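Phosphoglucomutase/phosphomannomutase family protein (Burkholderia thailandensis, PDB 3UW2) probably moves a phosphoryl group within a sugar phosphate, as phosphohexose mutases do, and binds a metal ion, zinc in this crystal. Local coordinates at residues L197-G202 with R212-L217; E220-F225 with T255-G260; I259-D264 with L270-K275. All coordinates share one frame; numbering follows the deposited sequence.

Contact 1 of 3, residues L197-G202 with R212-L217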
ATOM      1  N   LEU A 197      10.049 -19.875  -6.369  1.00 32.84           N
ATOM      2  CA  LEU A 197       9.762 -18.430  -6.590  1.00 35.34           C
ATOM      3  C   LEU A 197      11.009 -17.607  -6.864  1.00 33.01           C
ATOM      4  O   LEU A 197      12.056 -17.881  -6.300  1.00 38.09           O
ATOM      5  CB  LEU A 197       9.191 -17.771  -5.332  1.00 36.35           C
ATOM      6  CG  LEU A 197       8.258 -18.315  -4.325  1.00 39.35           C
ATOM      7  CD1 LEU A 197       7.705 -17.086  -3.614  1.00 36.50           C
ATOM      8  CD2 LEU A 197       7.182 -19.004  -5.126  1.00 45.86           C
ATOM      9  N   VAL A 198      10.858 -16.578  -7.684  1.00 32.82           N
ATOM     10  CA  VAL A 198      11.846 -15.523  -7.807  1.00 33.03           C
ATOM     11  C   VAL A 198      11.362 -14.442  -6.841  1.00 30.99           C
ATOM     12  O   VAL A 198      10.184 -14.044  -6.910  1.00 33.76           O
ATOM     13  CB  VAL A 198      11.897 -15.029  -9.266  1.00 32.73           C
ATOM     14  CG1 VAL A 198      12.774 -13.773  -9.370  1.00 34.14           C
ATOM     15  CG2 VAL A 198      12.493 -16.137 -10.136  1.00 31.67           C
ATOM     16  N   VAL A 199      12.199 -14.044  -5.877  1.00 30.78           N
ATOM     17  CA  VAL A 199      11.836 -12.920  -4.948  1.00 27.84           C
ATOM     18  C   VAL A 199      12.846 -11.775  -5.144  1.00 29.45           C
ATOM     19  O   VAL A 199      14.054 -11.965  -4.969  1.00 31.08           O
ATOM     20  CB  VAL A 199      11.831 -13.410  -3.507  1.00 29.23           C
ATOM     21  CG1 VAL A 199      11.589 -12.247  -2.519  1.00 30.07           C
ATOM     22  CG2 VAL A 199      10.780 -14.533  -3.316  1.00 30.64           C
ATOM     23  N   ASP A 200      12.337 -10.631  -5.583  1.00 31.07           N
ATOM     24  CA  ASP A 200      13.092  -9.378  -5.819  1.00 27.47           C
ATOM     25  C   ASP A 200      12.668  -8.300  -4.816  1.00 29.07           C
ATOM     26  O   ASP A 200      11.492  -7.825  -4.825  1.00 29.92           O
ATOM     27  CB  ASP A 200      12.806  -8.864  -7.238  1.00 29.01           C
ATOM     28  CG  ASP A 200      13.693  -7.627  -7.627  1.00 29.58           C
ATOM     29  OD1 ASP A 200      13.947  -6.774  -6.771  1.00 29.05           O
ATOM     30  OD2 ASP A 200      14.089  -7.459  -8.796  1.00 30.57           O
ATOM     31  N   ALA A 201      13.591  -7.927  -3.922  1.00 28.37           N
ATOM     32  CA  ALA A 201      13.316  -6.929  -2.887  1.00 26.07           C
ATOM     33  C   ALA A 201      13.967  -5.555  -3.253  1.00 28.02           C
ATOM     34  O   ALA A 201      13.885  -4.633  -2.469  1.00 26.55           O
ATOM     35  CB  ALA A 201      13.856  -7.415  -1.548  1.00 25.43           C
ATOM     36  N   GLY A 202      14.691  -5.448  -4.386  1.00 26.40           N
ATOM     37  CA  GLY A 202      15.311  -4.151  -4.749  1.00 25.78           C
ATOM     38  C   GLY A 202      16.233  -3.596  -3.658  1.00 25.50           C
ATOM     39  O   GLY A 202      16.342  -2.388  -3.537  1.00 25.09           O
ATOM     40  N   ARG A 212      12.980 -15.376   4.490  1.00 28.27           N
ATOM     41  CA  ARG A 212      12.746 -16.196   5.682  1.00 30.69           C
ATOM     42  C   ARG A 212      11.328 -16.790   5.674  1.00 30.01           C
ATOM     43  O   ARG A 212      11.175 -18.004   5.892  1.00 31.85           O
ATOM     44  CB  ARG A 212      12.901 -15.372   6.947  1.00 29.04           C
ATOM     45  CG  ARG A 212      12.669 -16.169   8.227  1.00 30.93           C
ATOM     46  CD  ARG A 212      12.956 -15.323   9.480  1.00 33.78           C
ATOM     47  NE  ARG A 212      12.534 -16.182  10.592  1.00 33.52           N
ATOM     48  CZ  ARG A 212      12.481 -15.856  11.875  1.00 36.61           C
ATOM     49  NH1 ARG A 212      12.866 -14.677  12.282  1.00 34.47           N
ATOM     50  NH2 ARG A 212      12.084 -16.786  12.745  1.00 42.01           N
ATOM     51  N   LEU A 213      10.326 -15.945   5.440  1.00 29.14           N
ATOM     52  CA  LEU A 213       8.900 -16.378   5.440  1.00 28.38           C
ATOM     53  C   LEU A 213       8.620 -17.434   4.381  1.00 28.84           C
ATOM     54  O   LEU A 213       8.066 -18.487   4.712  1.00 30.35           O
ATOM     55  CB  LEU A 213       7.938 -15.177   5.263  1.00 24.38           C
ATOM     56  CG  LEU A 213       6.463 -15.476   5.071  1.00 26.96           C
ATOM     57  CD1 LEU A 213       5.967 -16.154   6.364  1.00 26.80           C
ATOM     58  CD2 LEU A 213       5.637 -14.200   4.751  1.00 26.18           C
ATOM     59  N   PHE A 214       8.984 -17.160   3.114  1.00 28.16           N
ATOM     60  CA  PHE A 214       8.646 -18.086   2.052  1.00 30.37           C
ATOM     61  C   PHE A 214       9.458 -19.395   2.161  1.00 33.01           C
ATOM     62  O   PHE A 214       8.957 -20.478   1.819  1.00 30.24           O
ATOM     63  CB  PHE A 214       8.732 -17.418   0.670  1.00 28.58           C
ATOM     64  CG  PHE A 214       7.867 -16.175   0.542  1.00 28.51           C
ATOM     65  CD1 PHE A 214       6.562 -16.125   1.085  1.00 32.37           C
ATOM     66  CD2 PHE A 214       8.346 -15.063  -0.141  1.00 28.69           C
ATOM     67  CE1 PHE A 214       5.746 -14.977   0.971  1.00 33.69           C
ATOM     68  CE2 PHE A 214       7.588 -13.893  -0.244  1.00 30.49           C
ATOM     69  CZ  PHE A 214       6.267 -13.842   0.289  1.00 31.71           C
ATOM     70  N   LYS A 215      10.688 -19.326   2.708  1.00 32.77           N
ATOM     71  CA  LYS A 215      11.393 -20.592   3.035  1.00 34.91           C
ATOM     72  C   LYS A 215      10.677 -21.385   4.113  1.00 34.20           C
ATOM     73  O   LYS A 215      10.606 -22.628   4.027  1.00 32.57           O
ATOM     74  CB  LYS A 215      12.892 -20.406   3.384  1.00 35.55           C
ATOM     75  CG  LYS A 215      13.709 -20.082   2.158  1.00 41.61           C
ATOM     76  CD  LYS A 215      15.184 -19.813   2.457  1.00 45.99           C
ATOM     77  CE  LYS A 215      15.944 -20.208   1.186  1.00 51.48           C
ATOM     78  NZ  LYS A 215      17.428 -19.994   1.159  1.00 63.42           N
ATOM     79  N   ALA A 216      10.201 -20.672   5.137  1.00 32.47           N
ATOM     80  CA  ALA A 216       9.420 -21.266   6.212  1.00 34.85           C
ATOM     81  C   ALA A 216       8.118 -21.916   5.676  1.00 35.12           C
ATOM     82  O   ALA A 216       7.627 -22.887   6.247  1.00 33.83           O
ATOM     83  CB  ALA A 216       9.052 -20.211   7.249  1.00 33.86           C
ATOM     84  N   LEU A 217       7.544 -21.371   4.612  1.00 33.04           N
ATOM     85  CA  LEU A 217       6.368 -22.005   3.988  1.00 34.39           C
ATOM     86  C   LEU A 217       6.768 -23.221   3.109  1.00 37.81           C
ATOM     87  O   LEU A 217       5.902 -23.960   2.629  1.00 38.74           O
ATOM     88  CB  LEU A 217       5.583 -20.990   3.161  1.00 32.31           C
ATOM     89  CG  LEU A 217       4.915 -19.925   4.037  1.00 33.05           C
ATOM     90  CD1 LEU A 217       4.258 -18.900   3.145  1.00 34.79           C
ATOM     91  CD2 LEU A 217       3.909 -20.559   4.989  1.00 33.13           C
TER
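Phe-214 of helix 206-216 lays one corner of its ring on two aliphatic side chains of strand 197-200. The apolar contact is simple: CD2 of Phe-214 lies 4.0 Å from CG2 of Val-199, and the same CD2 atom of Phe-214 is 4.1 Å from CD1 of Leu-197. Both methyls approach the ring obliquely. The side chain of Leu-197 crosses that of Phe-214 at about a right angle, whereas Val-199 meets it at a slant. Leu-197 and Val-199 are two residues apart in an extended strand, which puts their side chains on the same face of the sheet, turned to the helix. Val-199 has CG1 anti to the backbone N (chi1 175°), and this places the other branch, CG2, beside that N, where it meets CD2 of Phe-214. Around this trio Leu-372 of helix 364-375 touches both Leu-197 and Phe-214, and the ring of Phe-261 on the adjacent strand packs edge-to-face with that of Phe-214.

The polar groups look elsewhere than across the contact. At the strand end, OD1 of Asp-200 accepts the backbone N-H of Gly-202, N to OD1 2.8 Å, an Asx turn with a bent N-H...O angle of 132°. OD2 of Asp-200 is hydrogen-bonded to NE2 of His-235, so both carboxylate oxygens have a partner. The phi of Gly-202, 56°, is one that favours glycine. On the helix, NH2 of Arg-212 forms a salt bridge with OD1 of Asp-179.

The helix and strand belong to one beta-alpha-beta unit, 197-200, 206-216 and 221-224. Since all three touching residues are buried and wholly apolar where they meet, the contact between helix and strand rests on dispersion and exclusion of water, with the backbone hydrogen bonds running along the helix and to the neighbouring strands.

Contact 2 of 3, residues E220-F225 with T255-G260; sequences ELVELF and TDAEIG
The alpha/beta/alpha domain II has a four-stranded mixed sheet, and this contact lies at its edge, where strand 221-224 meets the loop leading from helix 246-254 into strand 259-263. Strand 197-200 runs between the two strands, so the segments meet through side chains alone and bury just 93 Å² between them.

Val-222 carries the contact. Its CG2 methyl is 4.2 Å from CB of Ala-257, an apolar touch, and the same CG2 of Val-222 lies 4.1 Å from OG1 of Thr-255. Val-222 and Thr-255 reach toward each other tip to tip. With CG1 of Val-222 anti to the backbone N (chi1 -172°), CG2 is the branch that faces the loop.

The Thr-255 hydroxyl is occupied elsewhere: OG1 is hydrogen-bonded to O of Lys-251, in the last turn of helix 246-254, and takes a weak bond from N of Ala-257, 3.4 Å from OG1 of Thr-255 but nearly straight at 164°. The first of these joins the loop to the helix; the weak second bond stays within the loop. The neighbouring Asp-256 has a salt bridge of its own, from OD1 to NZ of Lys-196.

The side chains of Val-222 and Ala-257 both touch Lys-196, and Ala-257 rests on Val-198 of the intervening strand. On the other face of strand 221-224, Leu-221 packs against Thr-211, Phe-214 and Lys-215 of helix 206-216.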
ATOM      1  N   GLU A 220      11.335 -22.992  -2.371  1.00 35.37           N
ATOM      2  CA  GLU A 220      12.686 -22.702  -2.873  1.00 39.43           C
ATOM      3  C   GLU A 220      12.676 -21.357  -3.573  1.00 35.05           C
ATOM      4  O   GLU A 220      11.717 -21.008  -4.263  1.00 35.41           O
ATOM      5  CB  GLU A 220      13.189 -23.799  -3.843  1.00 43.30           C
ATOM      6  CG  GLU A 220      13.839 -24.941  -3.109  1.00 51.89           C
ATOM      7  CD  GLU A 220      14.284 -26.049  -4.061  1.00 65.82           C
ATOM      8  OE1 GLU A 220      14.046 -27.249  -3.722  1.00 66.40           O
ATOM      9  OE2 GLU A 220      14.853 -25.714  -5.146  1.00 63.89           O
ATOM     10  N   LEU A 221      13.733 -20.588  -3.382  1.00 33.98           N
ATOM     11  CA  LEU A 221      13.747 -19.188  -3.810  1.00 32.85           C
ATOM     12  C   LEU A 221      14.885 -18.921  -4.763  1.00 35.37           C
ATOM     13  O   LEU A 221      15.941 -19.507  -4.601  1.00 37.56           O
ATOM     14  CB  LEU A 221      13.889 -18.294  -2.600  1.00 33.79           C
ATOM     15  CG  LEU A 221      12.837 -18.451  -1.510  1.00 36.06           C
ATOM     16  CD1 LEU A 221      13.107 -17.357  -0.483  1.00 36.95           C
ATOM     17  CD2 LEU A 221      11.383 -18.393  -1.983  1.00 32.83           C
ATOM     18  N   VAL A 222      14.638 -18.131  -5.798  1.00 32.74           N
ATOM     19  CA  VAL A 222      15.726 -17.565  -6.530  1.00 34.40           C
ATOM     20  C   VAL A 222      15.692 -16.082  -6.118  1.00 32.47           C
ATOM     21  O   VAL A 222      14.780 -15.364  -6.464  1.00 29.70           O
ATOM     22  CB  VAL A 222      15.611 -17.670  -8.068  1.00 33.76           C
ATOM     23  CG1 VAL A 222      16.939 -17.208  -8.612  1.00 33.00           C
ATOM     24  CG2 VAL A 222      15.347 -19.098  -8.527  1.00 33.01           C
ATOM     25  N   GLU A 223      16.691 -15.649  -5.344  1.00 30.89           N
ATOM     26  CA  GLU A 223      16.686 -14.318  -4.789  1.00 31.23           C
ATOM     27  C   GLU A 223      17.320 -13.234  -5.701  1.00 30.96           C
ATOM     28  O   GLU A 223      18.423 -13.419  -6.287  1.00 29.56           O
ATOM     29  CB  GLU A 223      17.408 -14.365  -3.435  1.00 29.96           C
ATOM     30  CG  GLU A 223      16.727 -15.348  -2.476  1.00 31.22           C
ATOM     31  CD  GLU A 223      17.329 -15.359  -1.088  1.00 35.47           C
ATOM     32  OE1 GLU A 223      17.822 -14.316  -0.605  1.00 34.02           O
ATOM     33  OE2 GLU A 223      17.273 -16.413  -0.437  1.00 39.49           O
ATOM     34  N   LEU A 224      16.670 -12.078  -5.736  1.00 28.31           N
ATOM     35  CA  LEU A 224      17.206 -10.928  -6.435  1.00 28.46           C
ATOM     36  C   LEU A 224      17.259  -9.747  -5.476  1.00 26.13           C
ATOM     37  O   LEU A 224      16.219  -9.342  -4.963  1.00 25.36           O
ATOM     38  CB  LEU A 224      16.335 -10.550  -7.659  1.00 28.40           C
ATOM     39  CG  LEU A 224      16.465 -11.445  -8.890  1.00 28.79           C
ATOM     40  CD1 LEU A 224      15.230 -11.211  -9.787  1.00 29.80           C
ATOM     41  CD2 LEU A 224      17.779 -11.202  -9.615  1.00 30.12           C
ATOM     42  N   PHE A 225      18.461  -9.226  -5.198  1.00 26.25           N
ATOM     43  CA  PHE A 225      18.633  -7.978  -4.417  1.00 27.91           C
ATOM     44  C   PHE A 225      17.919  -8.052  -3.047  1.00 27.51           C
ATOM     45  O   PHE A 225      17.168  -7.144  -2.671  1.00 23.92           O
ATOM     46  CB  PHE A 225      18.161  -6.739  -5.229  1.00 27.31           C
ATOM     47  CG  PHE A 225      18.453  -6.862  -6.675  1.00 28.02           C
ATOM     48  CD1 PHE A 225      19.775  -7.031  -7.125  1.00 27.73           C
ATOM     49  CD2 PHE A 225      17.433  -6.787  -7.619  1.00 28.95           C
ATOM     50  CE1 PHE A 225      20.060  -7.167  -8.492  1.00 31.03           C
ATOM     51  CE2 PHE A 225      17.723  -6.926  -8.987  1.00 28.14           C
ATOM     52  CZ  PHE A 225      19.030  -7.113  -9.435  1.00 28.62           C
ATOM     53  N   THR A 255      15.511 -19.719 -15.302  1.00 38.40           N
ATOM     54  CA  THR A 255      15.530 -20.718 -14.218  1.00 37.42           C
ATOM     55  C   THR A 255      14.228 -21.553 -14.280  1.00 37.76           C
ATOM     56  O   THR A 255      13.342 -21.224 -15.054  1.00 39.73           O
ATOM     57  CB  THR A 255      15.631 -20.041 -12.825  1.00 33.74           C
ATOM     58  OG1 THR A 255      14.417 -19.297 -12.529  1.00 34.80           O
ATOM     59  CG2 THR A 255      16.868 -19.100 -12.750  1.00 33.06           C
ATOM     60  N   ASP A 256      14.096 -22.588 -13.456  1.00 37.15           N
ATOM     61  CA  ASP A 256      12.833 -23.313 -13.378  1.00 42.15           C
ATOM     62  C   ASP A 256      11.847 -22.798 -12.289  1.00 42.21           C
ATOM     63  O   ASP A 256      10.945 -23.550 -11.848  1.00 42.54           O
ATOM     64  CB  ASP A 256      13.087 -24.811 -13.189  1.00 44.72           C
ATOM     65  CG  ASP A 256      13.853 -25.110 -11.915  1.00 46.71           C
ATOM     66  OD1 ASP A 256      14.211 -24.160 -11.164  1.00 41.95           O
ATOM     67  OD2 ASP A 256      14.117 -26.315 -11.675  1.00 49.68           O
ATOM     68  N   ALA A 257      12.041 -21.561 -11.826  1.00 37.15           N
ATOM     69  CA  ALA A 257      11.109 -20.992 -10.889  1.00 37.40           C
ATOM     70  C   ALA A 257       9.799 -20.856 -11.625  1.00 36.40           C
ATOM     71  O   ALA A 257       9.789 -20.761 -12.877  1.00 40.23           O
ATOM     72  CB  ALA A 257      11.594 -19.642 -10.372  1.00 34.52           C
ATOM     73  N   GLU A 258       8.706 -20.821 -10.877  1.00 34.97           N
ATOM     74  CA  GLU A 258       7.338 -20.812 -11.493  1.00 40.18           C
ATOM     75  C   GLU A 258       6.685 -19.431 -11.491  1.00 40.09           C
ATOM     76  O   GLU A 258       5.957 -19.116 -12.400  1.00 39.33           O
ATOM     77  CB  GLU A 258       6.386 -21.713 -10.719  1.00 39.51           C
ATOM     78  CG  GLU A 258       6.852 -23.156 -10.572  1.00 44.05           C
ATOM     79  CD  GLU A 258       5.765 -24.070  -9.992  1.00 47.38           C
ATOM     80  OE1 GLU A 258       4.629 -24.046 -10.489  1.00 46.32           O
ATOM     81  OE2 GLU A 258       6.036 -24.808  -9.023  1.00 49.18           O
ATOM     82  N   ILE A 259       6.962 -18.632 -10.455  1.00 34.89           N
ATOM     83  CA  ILE A 259       6.264 -17.380 -10.192  1.00 36.17           C
ATOM     84  C   ILE A 259       7.267 -16.355  -9.672  1.00 35.53           C
ATOM     85  O   ILE A 259       8.166 -16.738  -8.930  1.00 34.81           O
ATOM     86  CB  ILE A 259       5.155 -17.651  -9.118  1.00 34.50           C
ATOM     87  CG1 ILE A 259       3.952 -18.387  -9.795  1.00 39.24           C
ATOM     88  CG2 ILE A 259       4.676 -16.399  -8.411  1.00 37.65           C
ATOM     89  CD1 ILE A 259       3.274 -17.610 -10.922  1.00 39.45           C
ATOM     90  N   GLY A 260       7.098 -15.069 -10.035  1.00 33.77           N
ATOM     91  CA  GLY A 260       7.978 -13.996  -9.548  1.00 31.88           C
ATOM     92  C   GLY A 260       7.285 -13.024  -8.613  1.00 32.24           C
ATOM     93  O   GLY A 260       6.160 -12.598  -8.911  1.00 32.30           O
TER

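Contact 3 of 3, residues I259-D264 with L270-K275. With ZN (zinc ion), chain K.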
ATOM      1  N   ILE A 259       6.962 -18.632 -10.455  1.00 34.89           N
ATOM      2  CA  ILE A 259       6.264 -17.380 -10.192  1.00 36.17           C
ATOM      3  C   ILE A 259       7.267 -16.355  -9.672  1.00 35.53           C
ATOM      4  O   ILE A 259       8.166 -16.738  -8.930  1.00 34.81           O
ATOM      5  CB  ILE A 259       5.155 -17.651  -9.118  1.00 34.50           C
ATOM      6  CG1 ILE A 259       3.952 -18.387  -9.795  1.00 39.24           C
ATOM      7  CG2 ILE A 259       4.676 -16.399  -8.411  1.00 37.65           C
ATOM      8  CD1 ILE A 259       3.274 -17.610 -10.922  1.00 39.45           C
ATOM      9  N   GLY A 260       7.098 -15.069 -10.035  1.00 33.77           N
ATOM     10  CA  GLY A 260       7.978 -13.996  -9.548  1.00 31.88           C
ATOM     11  C   GLY A 260       7.285 -13.024  -8.613  1.00 32.24           C
ATOM     12  O   GLY A 260       6.160 -12.598  -8.911  1.00 32.30           O
ATOM     13  N   PHE A 261       7.885 -12.742  -7.437  1.00 29.94           N
ATOM     14  CA  PHE A 261       7.310 -11.716  -6.510  1.00 30.60           C
ATOM     15  C   PHE A 261       8.318 -10.563  -6.399  1.00 32.77           C
ATOM     16  O   PHE A 261       9.496 -10.794  -6.199  1.00 32.10           O
ATOM     17  CB  PHE A 261       7.168 -12.246  -5.080  1.00 30.26           C
ATOM     18  CG  PHE A 261       6.019 -13.206  -4.845  1.00 31.15           C
ATOM     19  CD1 PHE A 261       5.067 -13.481  -5.829  1.00 30.32           C
ATOM     20  CD2 PHE A 261       5.876 -13.796  -3.571  1.00 32.01           C
ATOM     21  CE1 PHE A 261       4.006 -14.360  -5.569  1.00 31.50           C
ATOM     22  CE2 PHE A 261       4.842 -14.697  -3.306  1.00 31.93           C
ATOM     23  CZ  PHE A 261       3.883 -14.957  -4.302  1.00 31.44           C
ATOM     24  N   ALA A 262       7.854  -9.324  -6.506  1.00 32.52           N
ATOM     25  CA  ALA A 262       8.728  -8.146  -6.313  1.00 31.41           C
ATOM     26  C   ALA A 262       8.107  -7.207  -5.259  1.00 32.24           C
ATOM     27  O   ALA A 262       6.900  -6.971  -5.314  1.00 31.95           O
ATOM     28  CB  ALA A 262       8.913  -7.419  -7.624  1.00 30.51           C
ATOM     29  N   PHE A 263       8.907  -6.746  -4.272  1.00 28.24           N
ATOM     30  CA  PHE A 263       8.371  -5.980  -3.168  1.00 28.46           C
ATOM     31  C   PHE A 263       8.783  -4.562  -3.357  1.00 27.98           C
ATOM     32  O   PHE A 263       9.834  -4.289  -3.936  1.00 30.78           O
ATOM     33  CB  PHE A 263       8.908  -6.525  -1.835  1.00 26.17           C
ATOM     34  CG  PHE A 263       8.357  -7.864  -1.482  1.00 29.83           C
ATOM     35  CD1 PHE A 263       7.057  -7.975  -0.990  1.00 29.98           C
ATOM     36  CD2 PHE A 263       9.112  -9.010  -1.639  1.00 28.48           C
ATOM     37  CE1 PHE A 263       6.553  -9.223  -0.640  1.00 33.09           C
ATOM     38  CE2 PHE A 263       8.604 -10.255  -1.324  1.00 33.30           C
ATOM     39  CZ  PHE A 263       7.320 -10.362  -0.805  1.00 36.20           C
ATOM     40  N   ASP A 264       7.972  -3.645  -2.869  1.00 28.88           N
ATOM     41  CA  ASP A 264       8.405  -2.274  -2.816  1.00 30.05           C
ATOM     42  C   ASP A 264       9.318  -2.095  -1.581  1.00 26.13           C
ATOM     43  O   ASP A 264       9.545  -3.050  -0.840  1.00 25.29           O
ATOM     44  CB  ASP A 264       7.216  -1.320  -2.818  1.00 30.90           C
ATOM     45  CG  ASP A 264       6.527  -1.225  -1.483  1.00 30.84           C
ATOM     46  OD1 ASP A 264       6.624  -2.100  -0.595  1.00 29.07           O
ATOM     47  OD2 ASP A 264       5.777  -0.263  -1.402  1.00 37.97           O
ATOM     48  N   LEU A 270       3.080  -5.771  -3.033  1.00 31.66           N
ATOM     49  CA  LEU A 270       3.599  -6.932  -3.781  1.00 32.34           C
ATOM     50  C   LEU A 270       3.262  -6.795  -5.282  1.00 32.96           C
ATOM     51  O   LEU A 270       2.080  -6.558  -5.648  1.00 28.85           O
ATOM     52  CB  LEU A 270       2.958  -8.235  -3.244  1.00 32.04           C
ATOM     53  CG  LEU A 270       3.223  -9.544  -4.023  1.00 31.24           C
ATOM     54  CD1 LEU A 270       4.615 -10.039  -3.770  1.00 33.65           C
ATOM     55  CD2 LEU A 270       2.201 -10.604  -3.605  1.00 33.29           C
ATOM     56  N   GLY A 271       4.310  -6.943  -6.107  1.00 30.41           N
ATOM     57  CA  GLY A 271       4.185  -7.140  -7.578  1.00 32.38           C
ATOM     58  C   GLY A 271       4.304  -8.621  -7.921  1.00 32.36           C
ATOM     59  O   GLY A 271       5.121  -9.326  -7.308  1.00 32.57           O
ATOM     60  N   VAL A 272       3.528  -9.090  -8.915  1.00 31.24           N
ATOM     61  CA  VAL A 272       3.397 -10.519  -9.258  1.00 29.89           C
ATOM     62  C   VAL A 272       3.575 -10.628 -10.746  1.00 34.29           C
ATOM     63  O   VAL A 272       2.885  -9.950 -11.525  1.00 32.11           O
ATOM     64  CB  VAL A 272       1.972 -11.095  -8.889  1.00 29.18           C
ATOM     65  CG1 VAL A 272       1.809 -12.546  -9.381  1.00 29.34           C
ATOM     66  CG2 VAL A 272       1.700 -10.989  -7.389  1.00 27.91           C
ATOM     67  N   VAL A 273       4.513 -11.489 -11.134  1.00 33.59           N
ATOM     68  CA  VAL A 273       4.859 -11.759 -12.539  1.00 31.79           C
ATOM     69  C   VAL A 273       4.709 -13.273 -12.812  1.00 32.57           C
ATOM     70  O   VAL A 273       5.185 -14.113 -12.034  1.00 31.53           O
ATOM     71  CB  VAL A 273       6.357 -11.343 -12.852  1.00 30.50           C
ATOM     72  CG1 VAL A 273       6.738 -11.568 -14.324  1.00 31.39           C
ATOM     73  CG2 VAL A 273       6.602  -9.877 -12.515  1.00 31.50           C
ATOM     74  N   THR A 274       4.077 -13.614 -13.924  1.00 31.48           N
ATOM     75  CA  THR A 274       4.005 -14.995 -14.343  1.00 32.26           C
ATOM     76  C   THR A 274       5.306 -15.505 -15.008  1.00 33.67           C
ATOM     77  O   THR A 274       6.211 -14.734 -15.334  1.00 35.79           O
ATOM     78  CB  THR A 274       2.832 -15.243 -15.328  1.00 32.85           C
ATOM     79  OG1 THR A 274       3.094 -14.533 -16.540  1.00 33.39           O
ATOM     80  CG2 THR A 274       1.500 -14.746 -14.689  1.00 31.38           C
ATOM     81  N   LYS A 275       5.352 -16.821 -15.204  1.00 35.35           N
ATOM     82  CA  LYS A 275       6.448 -17.536 -15.792  1.00 37.58           C
ATOM     83  C   LYS A 275       6.749 -16.947 -17.183  1.00 41.02           C
ATOM     84  O   LYS A 275       7.932 -16.710 -17.542  1.00 39.51           O
ATOM     85  CB  LYS A 275       6.023 -19.025 -15.944  1.00 38.55           C
ATOM     86  CG  LYS A 275       7.062 -19.973 -16.593  1.00 41.63           C
ATOM     87  CD  LYS A 275       8.293 -20.190 -15.680  1.00 39.68           C
ATOM     88  CE  LYS A 275       9.343 -21.090 -16.386  1.00 40.90           C
ATOM     89  NZ  LYS A 275      10.603 -20.977 -15.570  1.00 38.28           N
TER
HETATM   90 ZN    ZN K 474       5.380   0.723   0.515  1.00 57.22          ZN
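Strands 259-263 and 270-273 run antiparallel as a hairpin, their axes 4.6 Å apart at closest approach with 156° between their directions, and four backbone hydrogen bonds join Gly-260 with Val-273 and Ala-262 with Gly-271. The shortest is from N of Gly-271 to O of Ala-262, 2.7 Å. The alternate pairs, Phe-261 with Val-272 and Phe-263 with Leu-270, are non-hydrogen-bonded and send their side chains to the same face.

Leu-270 is the hub of that face. Its CD1 methyl comes 3.6 Å from CB of Phe-261, diagonally across the strands, and CD1 of Leu-270 is also 3.8 Å from CE1 of Phe-263, so one methyl touches both aromatic side chains. CG of Leu-270 is anti to the backbone N (chi1 172°), which carries the branch over toward the neighbouring strand. Both rings receive the methyl obliquely. Helix 364-375 covers this face through Leu-371, Leu-372 and Thr-367, and helix 206-216 meets Phe-263 through Ala-206, Ala-210 and Phe-214.

Beyond the strand end, OD2 of Asp-264 binds the zinc ion at 2.2 Å, and Asp-266 and Asp-268 of the connecting loop also bind the metal. Arg-269 NE is hydrogen-bonded to the same OD2. The three carboxylates concentrate negative charge that the zinc ion probably offsets, and the hairpin carries this metal-binding loop between its strands.

All three contacts reach one mixed sheet, ordered 221-224, 197-200, 259-263, 270-273. Contact 1 and contact 2 have centres 8 Å apart and are stitched by strand pairing, with Leu-197 O 2.6 Å from Val-222 N. Contact 3 lies about 10 Å from each by centres. It joins contact 1 through Val-198 O and Phe-261 N, 2.7 Å apart, and through Phe-214 CE2 packed 3.6 Å from Phe-263 CZ. Contacts 2 and 3 share Ile-259 and Gly-260, and Lys-275 NZ bonds to Ala-257 O. Only contact 3 holds a zinc ligand; the Val-199 side chain of contact 1 is about 11 Å from that of Asp-264, and contact 2 lies away from the site.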